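Local coordinates for protein CymD (PDB 6Z34) that forms a FadL-family outer membrane channel of Pseudomonas putida for monoaromatic hydrocarbons, whose uptake probably proceeds by lateral diffusion, at residues Ser268-His274 / Glu313-Lys319. Sequence-based numbering, arbitrary orientation.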
loop_
_atom_site.group_PDB
_atom_site.type_symbol
_atom_site.label_atom_id
_atom_site.label_comp_id
_atom_site.label_asym_id
_atom_site.label_seq_id
_atom_site.Cartn_x
_atom_site.Cartn_y
_atom_site.Cartn_z
ATOM N N SER A 268 -30.894 -1.136 5.517
ATOM C CA SER A 268 -29.694 -1.542 6.224
ATOM C C SER A 268 -29.488 -3.049 6.101
ATOM O O SER A 268 -30.434 -3.811 5.894
ATOM C CB SER A 268 -29.785 -1.126 7.693
ATOM O OG SER A 268 -30.302 -2.174 8.490
ATOM N N GLY A 269 -28.236 -3.478 6.206
ATOM C CA GLY A 269 -27.959 -4.894 6.114
ATOM C C GLY A 269 -26.472 -5.167 6.061
ATOM O O GLY A 269 -25.641 -4.295 6.330
ATOM N N GLU A 270 -26.164 -6.410 5.714
ATOM C CA GLU A 270 -24.798 -6.895 5.650
ATOM C C GLU A 270 -24.250 -6.742 4.237
ATOM O O GLU A 270 -24.971 -6.882 3.246
ATOM C CB GLU A 270 -24.733 -8.358 6.100
ATOM C CG GLU A 270 -25.162 -9.376 5.038
ATOM C CD GLU A 270 -24.380 -10.688 5.109
ATOM O OE1 GLU A 270 -24.565 -11.440 6.092
ATOM O OE2 GLU A 270 -23.590 -10.965 4.177
ATOM N N LEU A 271 -22.963 -6.436 4.155
ATOM C CA LEU A 271 -22.249 -6.333 2.892
ATOM C C LEU A 271 -21.051 -7.270 2.909
ATOM O O LEU A 271 -20.357 -7.393 3.926
ATOM C CB LEU A 271 -21.775 -4.899 2.622
ATOM C CG LEU A 271 -21.132 -4.671 1.255
ATOM C CD1 LEU A 271 -22.195 -4.711 0.154
ATOM C CD2 LEU A 271 -20.356 -3.357 1.217
ATOM N N LYS A 272 -20.806 -7.915 1.776
ATOM C CA LYS A 272 -19.665 -8.796 1.612
ATOM C C LYS A 272 -18.971 -8.449 0.303
ATOM O O LYS A 272 -19.621 -8.382 -0.745
ATOM C CB LYS A 272 -20.112 -10.261 1.634
ATOM C CG LYS A 272 -19.063 -11.237 1.171
ATOM C CD LYS A 272 -19.692 -12.505 0.619
ATOM C CE LYS A 272 -18.664 -13.370 -0.080
ATOM N NZ LYS A 272 -18.538 -12.990 -1.507
ATOM N N LEU A 273 -17.667 -8.181 0.364
ATOM C CA LEU A 273 -16.850 -8.105 -0.841
ATOM C C LEU A 273 -16.125 -9.433 -1.001
ATOM O O LEU A 273 -15.734 -10.059 -0.011
ATOM C CB LEU A 273 -15.836 -6.965 -0.790
ATOM C CG LEU A 273 -16.430 -5.566 -0.838
ATOM C CD1 LEU A 273 -15.404 -4.601 -1.380
ATOM C CD2 LEU A 273 -17.709 -5.550 -1.667
ATOM N N HIS A 274 -15.948 -9.873 -2.245
ATOM C CA HIS A 274 -15.531 -11.255 -2.427
ATOM C C HIS A 274 -14.044 -11.397 -2.735
ATOM O O HIS A 274 -13.235 -11.667 -1.836
ATOM C CB HIS A 274 -16.353 -11.908 -3.534
ATOM C CG HIS A 274 -16.249 -13.401 -3.560
ATOM N ND1 HIS A 274 -17.221 -14.205 -4.114
ATOM C CD2 HIS A 274 -15.289 -14.238 -3.097
ATOM C CE1 HIS A 274 -16.864 -15.472 -3.994
ATOM N NE2 HIS A 274 -15.693 -15.518 -3.386
ATOM N N GLU A 313 -16.936 -9.630 -6.789
ATOM C CA GLU A 313 -18.351 -9.611 -6.456
ATOM C C GLU A 313 -18.641 -8.704 -5.268
ATOM O O GLU A 313 -17.823 -8.547 -4.356
ATOM C CB GLU A 313 -18.850 -11.020 -6.136
ATOM C CG GLU A 313 -18.940 -11.958 -7.325
ATOM C CD GLU A 313 -19.234 -13.399 -6.916
ATOM O OE1 GLU A 313 -19.788 -13.613 -5.813
ATOM O OE2 GLU A 313 -18.899 -14.323 -7.693
ATOM N N VAL A 314 -19.843 -8.126 -5.279
ATOM C CA VAL A 314 -20.341 -7.248 -4.227
ATOM C C VAL A 314 -21.762 -7.685 -3.914
ATOM O O VAL A 314 -22.643 -7.590 -4.780
ATOM C CB VAL A 314 -20.315 -5.769 -4.646
ATOM C CG1 VAL A 314 -20.843 -4.893 -3.516
ATOM C CG2 VAL A 314 -18.892 -5.349 -5.075
ATOM N N ASN A 315 -21.984 -8.188 -2.700
ATOM C CA ASN A 315 -23.287 -8.693 -2.289
ATOM C C ASN A 315 -23.771 -7.951 -1.052
ATOM O O ASN A 315 -23.027 -7.796 -0.077
ATOM C CB ASN A 315 -23.246 -10.204 -2.011
ATOM C CG ASN A 315 -22.594 -10.985 -3.133
ATOM O OD1 ASN A 315 -22.484 -10.494 -4.258
ATOM N ND2 ASN A 315 -22.187 -12.215 -2.846
ATOM N N PHE A 316 -25.015 -7.488 -1.104
ATOM C CA PHE A 316 -25.676 -6.826 0.011
ATOM C C PHE A 316 -26.929 -7.621 0.344
ATOM O O PHE A 316 -27.671 -8.018 -0.558
ATOM C CB PHE A 316 -26.016 -5.371 -0.345
ATOM C CG PHE A 316 -27.067 -4.740 0.537
ATOM C CD1 PHE A 316 -26.701 -3.989 1.651
ATOM C CD2 PHE A 316 -28.426 -4.871 0.232
ATOM C CE1 PHE A 316 -27.667 -3.395 2.460
ATOM C CE2 PHE A 316 -29.401 -4.286 1.031
ATOM C CZ PHE A 316 -29.029 -3.549 2.144
ATOM N N LYS A 317 -27.153 -7.874 1.629
ATOM C CA LYS A 317 -28.309 -8.640 2.075
ATOM C C LYS A 317 -29.023 -7.823 3.139
ATOM O O LYS A 317 -28.427 -7.474 4.163
ATOM C CB LYS A 317 -27.909 -10.029 2.599
ATOM C CG LYS A 317 -28.720 -10.503 3.803
ATOM C CD LYS A 317 -28.535 -11.990 4.083
ATOM C CE LYS A 317 -29.059 -12.333 5.458
ATOM N NZ LYS A 317 -28.170 -11.671 6.459
ATOM N N GLN A 318 -30.289 -7.498 2.876
ATOM C CA GLN A 318 -31.043 -6.588 3.730
ATOM C C GLN A 318 -31.421 -7.288 5.032
ATOM O O GLN A 318 -32.018 -8.367 5.019
ATOM C CB GLN A 318 -32.281 -6.102 2.982
ATOM C CG GLN A 318 -33.191 -5.172 3.743
ATOM C CD GLN A 318 -34.518 -4.962 3.003
ATOM O OE1 GLN A 318 -35.117 -5.914 2.511
ATOM N NE2 GLN A 318 -34.968 -3.717 2.924
ATOM N N LYS A 319 -31.070 -6.669 6.166
ATOM C CA LYS A 319 -31.069 -7.399 7.434
ATOM C C LYS A 319 -32.480 -7.704 7.934
ATOM O O LYS A 319 -32.665 -8.645 8.716
ATOM C CB LYS A 319 -30.282 -6.626 8.496
ATOM C CG LYS A 319 -29.900 -7.479 9.710
ATOM C CD LYS A 319 -28.829 -8.522 9.357
ATOM C CE LYS A 319 -28.525 -9.448 10.534
ATOM N NZ LYS A 319 -27.301 -10.283 10.330
#
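Leu271 lays its CD1 methyl over the neighbouring strand, where it meets Val314 CG1 and Phe316 CB, each 3.9 Å away. Its chi1 of -174° sets CG opposite the backbone N, and the turn at chi2 (72°) brings CD1 to within 3.2 Å of Asn315 O. Leu273 extends this apolar face, its CD2 set 3.6 Å from Val314 CG2, while Leu203 of strand 198-229 touches both Leu271 and Val314. The reverse face is polar: Glu270 OE1 and Lys317 NZ form a long salt bridge of 3.6 Å. Glu270 CG also packs against Lys317 CB. At one end, His274 ND1 donates a hydrogen bond to Glu313 OE1 (3.1 Å); OE1 lies close to the imidazole plane, whereas ND1 approaches it from above the carboxylate plane, the two planes standing 89° apart. An alanine in place of Glu313 would probably leave ND1 without this acceptor and the imidazole freer to turn. Backbone hydrogen bonds, two to each, join the antiparallel pairs Glu270-Lys317 and Lys272-Asn315. With strands 234-259 and 324-328 flanking it, the contact illustrates an amphipathic antiparallel β-ladder, here in the extension projecting beyond the barrel of this FadL-family channel.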